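Local coordinates for Lmo0740 protein (Listeria monocytogenes, PDB 4RFA), which is probably a Crp-family transcription regulator, with an N-terminal cyclic nucleotide-binding-type domain and a C-terminal domain likely to bind DNA, at residues 22-25 with 26-29; 130-133 with 134-138. One frame throughout, in Å; residues are numbered along the deposited sequence.

Interaction 1: residues 22-25 with 26-29; sequences FPDY and YKYV
Tyr28 N reaches back to two carbonyls at once, weakly to Asp24 O (3.1 Å) and at a better angle to Tyr25 O, while Val29 N adds a weak bond to the same Tyr25 O (2.9 Å); these bonds close the short helix 25-28, which shares Tyr25 with the type I beta turn from Phe22. The donor Tyr28 N stands above the carbonyl plane of Tyr25, well out of it. Tyr25 carries most of the side-chain packing. With CG anti to its backbone N (chi1 176°), its ring meets Val29 over one face and Tyr26 at its edge. Val29 CB makes a CH-pi contact with that face, 3.9 Å from the centroid and 23° off the normal; Val29 CG2 meets Tyr25 CE1 at 3.5 Å, and CG1 reaches the phenol end. The same ring presents its edge to the face of Tyr26, a T-shaped stack with centroids 5.2 Å apart and planes at 72°. On another flank, Asp24 CB runs alongside the Tyr28 ring, 3.5 Å from Tyr28 CE2. Asp24 occupies the N-cap position, but its carboxylate makes no capping bond; Asp24 OD1 is 4.5 Å from Lys27 NZ, where the opposite charges may attract weakly without direct contact. Tyr25 also packs on Leu19 and Lys20 of helix 11-20, and Tyr28 stacks on Phe113. The arrangement is that of a turn leading into a one-turn helix, which here joins helix 11-20 to edge strand 29-35 of the N-terminal beta domain.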
ATOM      1  N   PHE A  22      -2.340 -14.436 -28.668  1.00 74.05           N
ATOM      2  CA  PHE A  22      -1.141 -13.855 -29.276  1.00 76.53           C
ATOM      3  C   PHE A  22      -0.055 -14.891 -29.512  1.00 74.64           C
ATOM      4  O   PHE A  22       0.230 -15.683 -28.609  1.00 77.72           O
ATOM      5  CB  PHE A  22      -0.623 -12.692 -28.437  1.00 80.91           C
ATOM      6  CG  PHE A  22      -1.675 -11.659 -28.176  1.00 92.89           C
ATOM      7  CD1 PHE A  22      -2.571 -11.289 -29.196  1.00 99.30           C
ATOM      8  CD2 PHE A  22      -1.813 -11.074 -26.921  1.00 95.95           C
ATOM      9  CE1 PHE A  22      -3.564 -10.349 -28.967  1.00103.57           C
ATOM     10  CE2 PHE A  22      -2.803 -10.125 -26.690  1.00 98.06           C
ATOM     11  CZ  PHE A  22      -3.673  -9.761 -27.714  1.00106.10           C
ATOM     12  N   PRO A  23       0.560 -14.878 -30.724  1.00 70.84           N
ATOM     13  CA  PRO A  23       1.555 -15.875 -31.109  1.00 71.21           C
ATOM     14  C   PRO A  23       2.702 -16.000 -30.124  1.00 70.01           C
ATOM     15  O   PRO A  23       3.227 -17.076 -29.977  1.00 73.36           O
ATOM     16  CB  PRO A  23       2.070 -15.371 -32.459  1.00 72.30           C
ATOM     17  CG  PRO A  23       0.982 -14.514 -33.000  1.00 75.15           C
ATOM     18  CD  PRO A  23       0.342 -13.885 -31.802  1.00 74.26           C
ATOM     19  N   ASP A  24       3.057 -14.913 -29.426  1.00 75.43           N
ATOM     20  CA  ASP A  24       4.170 -14.943 -28.450  1.00 69.91           C
ATOM     21  C   ASP A  24       3.777 -15.367 -27.010  1.00 65.69           C
ATOM     22  O   ASP A  24       4.515 -15.100 -26.052  1.00 65.09           O
ATOM     23  CB  ASP A  24       4.866 -13.583 -28.462  1.00 72.19           C
ATOM     24  CG  ASP A  24       5.551 -13.279 -29.800  1.00 74.57           C
ATOM     25  OD1 ASP A  24       5.904 -14.226 -30.535  1.00 79.43           O
ATOM     26  OD2 ASP A  24       5.733 -12.087 -30.115  1.00 79.01           O
ATOM     27  N   TYR A  25       2.623 -16.023 -26.858  1.00 60.28           N
ATOM     28  CA  TYR A  25       2.109 -16.426 -25.541  1.00 57.56           C
ATOM     29  C   TYR A  25       3.076 -17.269 -24.695  1.00 55.46           C
ATOM     30  O   TYR A  25       3.382 -16.905 -23.562  1.00 51.26           O
ATOM     31  CB  TYR A  25       0.782 -17.179 -25.692  1.00 55.28           C
ATOM     32  CG  TYR A  25       0.261 -17.690 -24.381  1.00 59.36           C
ATOM     33  CD1 TYR A  25      -0.406 -16.831 -23.488  1.00 62.30           C
ATOM     34  CD2 TYR A  25       0.461 -19.022 -23.996  1.00 61.55           C
ATOM     35  CE1 TYR A  25      -0.872 -17.297 -22.276  1.00 66.26           C
ATOM     36  CE2 TYR A  25       0.011 -19.498 -22.774  1.00 61.78           C
ATOM     37  CZ  TYR A  25      -0.654 -18.648 -21.921  1.00 65.75           C
ATOM     38  OH  TYR A  25      -1.122 -19.123 -20.724  1.00 68.24           O
ATOM     39  N   TYR A  26       3.543 -18.397 -25.222  1.00 57.03           N
ATOM     40  CA  TYR A  26       4.372 -19.325 -24.419  1.00 61.21           C
ATOM     41  C   TYR A  26       5.741 -18.719 -24.096  1.00 62.54           C
ATOM     42  O   TYR A  26       6.398 -19.077 -23.140  1.00 65.94           O
ATOM     43  CB  TYR A  26       4.563 -20.650 -25.187  1.00 68.13           C
ATOM     44  CG  TYR A  26       3.340 -21.530 -25.134  1.00 67.96           C
ATOM     45  CD1 TYR A  26       2.800 -21.905 -23.908  1.00 72.26           C
ATOM     46  CD2 TYR A  26       2.728 -21.978 -26.296  1.00 75.49           C
ATOM     47  CE1 TYR A  26       1.671 -22.691 -23.833  1.00 78.57           C
ATOM     48  CE2 TYR A  26       1.604 -22.790 -26.241  1.00 79.82           C
ATOM     49  CZ  TYR A  26       1.076 -23.141 -25.006  1.00 85.09           C
ATOM     50  OH  TYR A  26      -0.043 -23.942 -24.923  1.00 97.94           O
ATOM     51  N   LYS A  27       6.154 -17.807 -24.959  1.00 63.13           N
ATOM     52  CA  LYS A  27       7.359 -17.035 -24.806  1.00 61.33           C
ATOM     53  C   LYS A  27       7.272 -16.072 -23.621  1.00 60.31           C
ATOM     54  O   LYS A  27       8.254 -15.866 -22.940  1.00 59.05           O
ATOM     55  CB  LYS A  27       7.579 -16.263 -26.099  1.00 63.97           C
ATOM     56  CG  LYS A  27       8.638 -15.190 -26.087  1.00 69.72           C
ATOM     57  CD  LYS A  27       8.943 -14.828 -27.523  1.00 73.20           C
ATOM     58  CE  LYS A  27       9.908 -13.673 -27.635  1.00 79.14           C
ATOM     59  NZ  LYS A  27      10.117 -13.361 -29.076  1.00 83.58           N
ATOM     60  N   TYR A  28       6.108 -15.500 -23.369  1.00 55.76           N
ATOM     61  CA  TYR A  28       5.992 -14.509 -22.321  1.00 56.82           C
ATOM     62  C   TYR A  28       5.210 -14.934 -21.066  1.00 53.29           C
ATOM     63  O   TYR A  28       5.130 -14.174 -20.099  1.00 51.91           O
ATOM     64  CB  TYR A  28       5.357 -13.246 -22.918  1.00 58.18           C
ATOM     65  CG  TYR A  28       6.212 -12.547 -23.967  1.00 61.12           C
ATOM     66  CD1 TYR A  28       7.529 -12.211 -23.699  1.00 66.15           C
ATOM     67  CD2 TYR A  28       5.691 -12.201 -25.219  1.00 66.41           C
ATOM     68  CE1 TYR A  28       8.317 -11.560 -24.633  1.00 67.52           C
ATOM     69  CE2 TYR A  28       6.471 -11.532 -26.158  1.00 68.46           C
ATOM     70  CZ  TYR A  28       7.787 -11.219 -25.849  1.00 68.93           C
ATOM     71  OH  TYR A  28       8.601 -10.580 -26.753  1.00 71.54           O
ATOM     72  N   VAL A  29       4.591 -16.106 -21.085  1.00 52.47           N
ATOM     73  CA  VAL A  29       3.669 -16.476 -20.024  1.00 54.12           C
ATOM     74  C   VAL A  29       4.058 -17.849 -19.558  1.00 55.16           C
ATOM     75  O   VAL A  29       4.122 -18.762 -20.339  1.00 54.00           O
ATOM     76  CB  VAL A  29       2.216 -16.556 -20.492  1.00 53.72           C
ATOM     77  CG1 VAL A  29       1.347 -17.026 -19.345  1.00 49.98           C
ATOM     78  CG2 VAL A  29       1.738 -15.235 -21.081  1.00 54.26           C
TER

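Interaction 2: residues 130-133 with 134-138; sequences TSIA and DVFAR
Ile132 CG2 lies anti to the backbone N and Phe136 CG anti to its own carbonyl carbon (chi1 -73°), and these settings bring the two side chains alongside each other, pointing the same way. The methyl CG2 of Ile132 touches the far part of the ring, 3.5 Å from Phe136 CE2 and 3.7 Å from Phe136 CZ, while Ile132 O lies over one ring face. That carbonyl takes a nearly straight bond from Phe136 N (3.0 Å, N-H...O 170°) and a weak one from Val135 N, so two amides grip one oxygen. One turn apart on another flank, Thr130 and Asp134 also run side by side, and Asp134 N donates to Thr130 O at 3.0 Å. Their methyl and carboxylate only approach, with Thr130 CG2 4.0 Å from Asp134 OD2. The polar ends are engaged elsewhere: Thr130 OG1 lies within bonding distance of two carbonyls, Asp126 O and Phe87 O of the second subunit, which must share its single proton, and Asp134 OD2 bonds to Ser89 OG of that subunit. The Phe136 ring meets those of Phe136 and His139 of the second subunit. The i to i+4 bonds, among them Ala137 N to Ala133 O at 3.0 Å, mark a regular alpha helix, and its contacts with the second subunit are consistent with the long dimerisation helix of Crp-family regulators.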
ATOM      1  N   THR A 130      -7.536  -2.267 -11.457  1.00 51.47           N
ATOM      2  CA  THR A 130      -8.425  -2.784 -10.421  1.00 50.00           C
ATOM      3  C   THR A 130      -7.719  -3.687  -9.465  1.00 46.73           C
ATOM      4  O   THR A 130      -7.946  -3.584  -8.281  1.00 50.34           O
ATOM      5  CB  THR A 130      -9.643  -3.500 -11.030  1.00 56.73           C
ATOM      6  OG1 THR A 130     -10.439  -2.524 -11.706  1.00 61.61           O
ATOM      7  CG2 THR A 130     -10.483  -4.177  -9.956  1.00 56.16           C
ATOM      8  N   SER A 131      -6.851  -4.561  -9.962  1.00 50.90           N
ATOM      9  CA  SER A 131      -6.061  -5.422  -9.095  1.00 53.51           C
ATOM     10  C   SER A 131      -5.164  -4.632  -8.140  1.00 47.08           C
ATOM     11  O   SER A 131      -5.068  -4.967  -6.969  1.00 49.63           O
ATOM     12  CB  SER A 131      -5.168  -6.338  -9.918  1.00 56.97           C
ATOM     13  OG  SER A 131      -5.871  -6.790 -11.042  1.00 65.48           O
ATOM     14  N   ILE A 132      -4.503  -3.614  -8.673  1.00 48.06           N
ATOM     15  CA  ILE A 132      -3.654  -2.703  -7.911  1.00 50.45           C
ATOM     16  C   ILE A 132      -4.486  -1.963  -6.883  1.00 45.50           C
ATOM     17  O   ILE A 132      -4.169  -2.010  -5.700  1.00 52.89           O
ATOM     18  CB  ILE A 132      -2.978  -1.668  -8.859  1.00 56.44           C
ATOM     19  CG1 ILE A 132      -2.032  -2.335  -9.871  1.00 62.40           C
ATOM     20  CG2 ILE A 132      -2.190  -0.620  -8.100  1.00 57.24           C
ATOM     21  CD1 ILE A 132      -1.466  -3.656  -9.435  1.00 64.60           C
ATOM     22  N   ALA A 133      -5.561  -1.328  -7.350  1.00 43.58           N
ATOM     23  CA  ALA A 133      -6.532  -0.606  -6.493  1.00 45.16           C
ATOM     24  C   ALA A 133      -6.933  -1.433  -5.310  1.00 43.11           C
ATOM     25  O   ALA A 133      -6.930  -0.954  -4.187  1.00 40.33           O
ATOM     26  CB  ALA A 133      -7.762  -0.228  -7.300  1.00 49.76           C
ATOM     27  N   ASP A 134      -7.214  -2.720  -5.522  1.00 45.16           N
ATOM     28  CA  ASP A 134      -7.600  -3.564  -4.378  1.00 43.14           C
ATOM     29  C   ASP A 134      -6.443  -3.811  -3.416  1.00 42.05           C
ATOM     30  O   ASP A 134      -6.663  -3.953  -2.231  1.00 46.48           O
ATOM     31  CB  ASP A 134      -8.182  -4.897  -4.847  1.00 47.16           C
ATOM     32  CG  ASP A 134      -9.533  -4.726  -5.512  1.00 49.88           C
ATOM     33  OD1 ASP A 134     -10.183  -3.691  -5.282  1.00 49.85           O
ATOM     34  OD2 ASP A 134      -9.956  -5.629  -6.252  1.00 53.87           O
ATOM     35  N   VAL A 135      -5.211  -3.842  -3.897  1.00 43.83           N
ATOM     36  CA  VAL A 135      -4.086  -4.068  -2.967  1.00 44.07           C
ATOM     37  C   VAL A 135      -3.889  -2.814  -2.129  1.00 42.58           C
ATOM     38  O   VAL A 135      -3.692  -2.915  -0.911  1.00 40.91           O
ATOM     39  CB  VAL A 135      -2.780  -4.429  -3.673  1.00 46.80           C
ATOM     40  CG1 VAL A 135      -1.635  -4.528  -2.665  1.00 49.32           C
ATOM     41  CG2 VAL A 135      -2.955  -5.765  -4.311  1.00 49.70           C
ATOM     42  N   PHE A 136      -3.972  -1.659  -2.777  1.00 43.56           N
ATOM     43  CA  PHE A 136      -3.996  -0.379  -2.066  1.00 49.48           C
ATOM     44  C   PHE A 136      -5.024  -0.302  -0.970  1.00 44.65           C
ATOM     45  O   PHE A 136      -4.708   0.098   0.157  1.00 44.62           O
ATOM     46  CB  PHE A 136      -4.269   0.757  -3.010  1.00 48.77           C
ATOM     47  CG  PHE A 136      -3.120   1.075  -3.885  1.00 58.87           C
ATOM     48  CD1 PHE A 136      -1.840   0.726  -3.530  1.00 63.27           C
ATOM     49  CD2 PHE A 136      -3.319   1.733  -5.064  1.00 62.48           C
ATOM     50  CE1 PHE A 136      -0.764   1.039  -4.350  1.00 82.71           C
ATOM     51  CE2 PHE A 136      -2.251   2.055  -5.874  1.00 72.57           C
ATOM     52  CZ  PHE A 136      -0.971   1.707  -5.520  1.00 70.87           C
ATOM     53  N   ALA A 137      -6.254  -0.665  -1.304  1.00 41.44           N
ATOM     54  CA  ALA A 137      -7.326  -0.621  -0.304  1.00 41.06           C
ATOM     55  C   ALA A 137      -6.945  -1.515   0.872  1.00 41.81           C
ATOM     56  O   ALA A 137      -7.099  -1.115   1.992  1.00 44.02           O
ATOM     57  CB  ALA A 137      -8.653  -1.062  -0.900  1.00 40.74           C
ATOM     58  N   ARG A 138      -6.375  -2.703   0.623  1.00 41.60           N
ATOM     59  CA  ARG A 138      -5.996  -3.566   1.735  1.00 38.89           C
ATOM     60  C   ARG A 138      -4.817  -3.003   2.542  1.00 39.66           C
ATOM     61  O   ARG A 138      -4.764  -3.120   3.755  1.00 41.71           O
ATOM     62  CB  ARG A 138      -5.708  -4.957   1.223  1.00 44.16           C
ATOM     63  CG  ARG A 138      -6.936  -5.637   0.626  1.00 48.55           C
ATOM     64  CD  ARG A 138      -6.514  -6.805  -0.223  1.00 48.30           C
ATOM     65  NE  ARG A 138      -5.710  -7.693   0.645  1.00 54.74           N
ATOM     66  CZ  ARG A 138      -4.657  -8.389   0.242  1.00 47.36           C
ATOM     67  NH1 ARG A 138      -4.237  -8.299  -1.005  1.00 48.22           N
ATOM     68  NH2 ARG A 138      -3.995  -9.117   1.111  1.00 51.06           N
TER

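How the interactions relate
Both contacts are local and helical, yet they belong to different elements, with centres 27 Å apart and nearest atoms about 15 Å apart. Interaction 1 lies toward the periphery, its centre 27 Å from that of the chain, and combines buried Tyr25 and Val29 with exposed Tyr26 and Lys27; interaction 2 lies 11 Å from that centre, with none of its touching residues exposed. Aromatic and CH-pi packing dominates residues 22-29, where two of three cross-segment backbone bonds are weak. In residues 130-138 mostly regular i to i+4 bonds are joined by one apolar side-chain contact. The surroundings differ too: no second-subunit residue touches 22-29, whereas 130-138 contributes to the dimer interface.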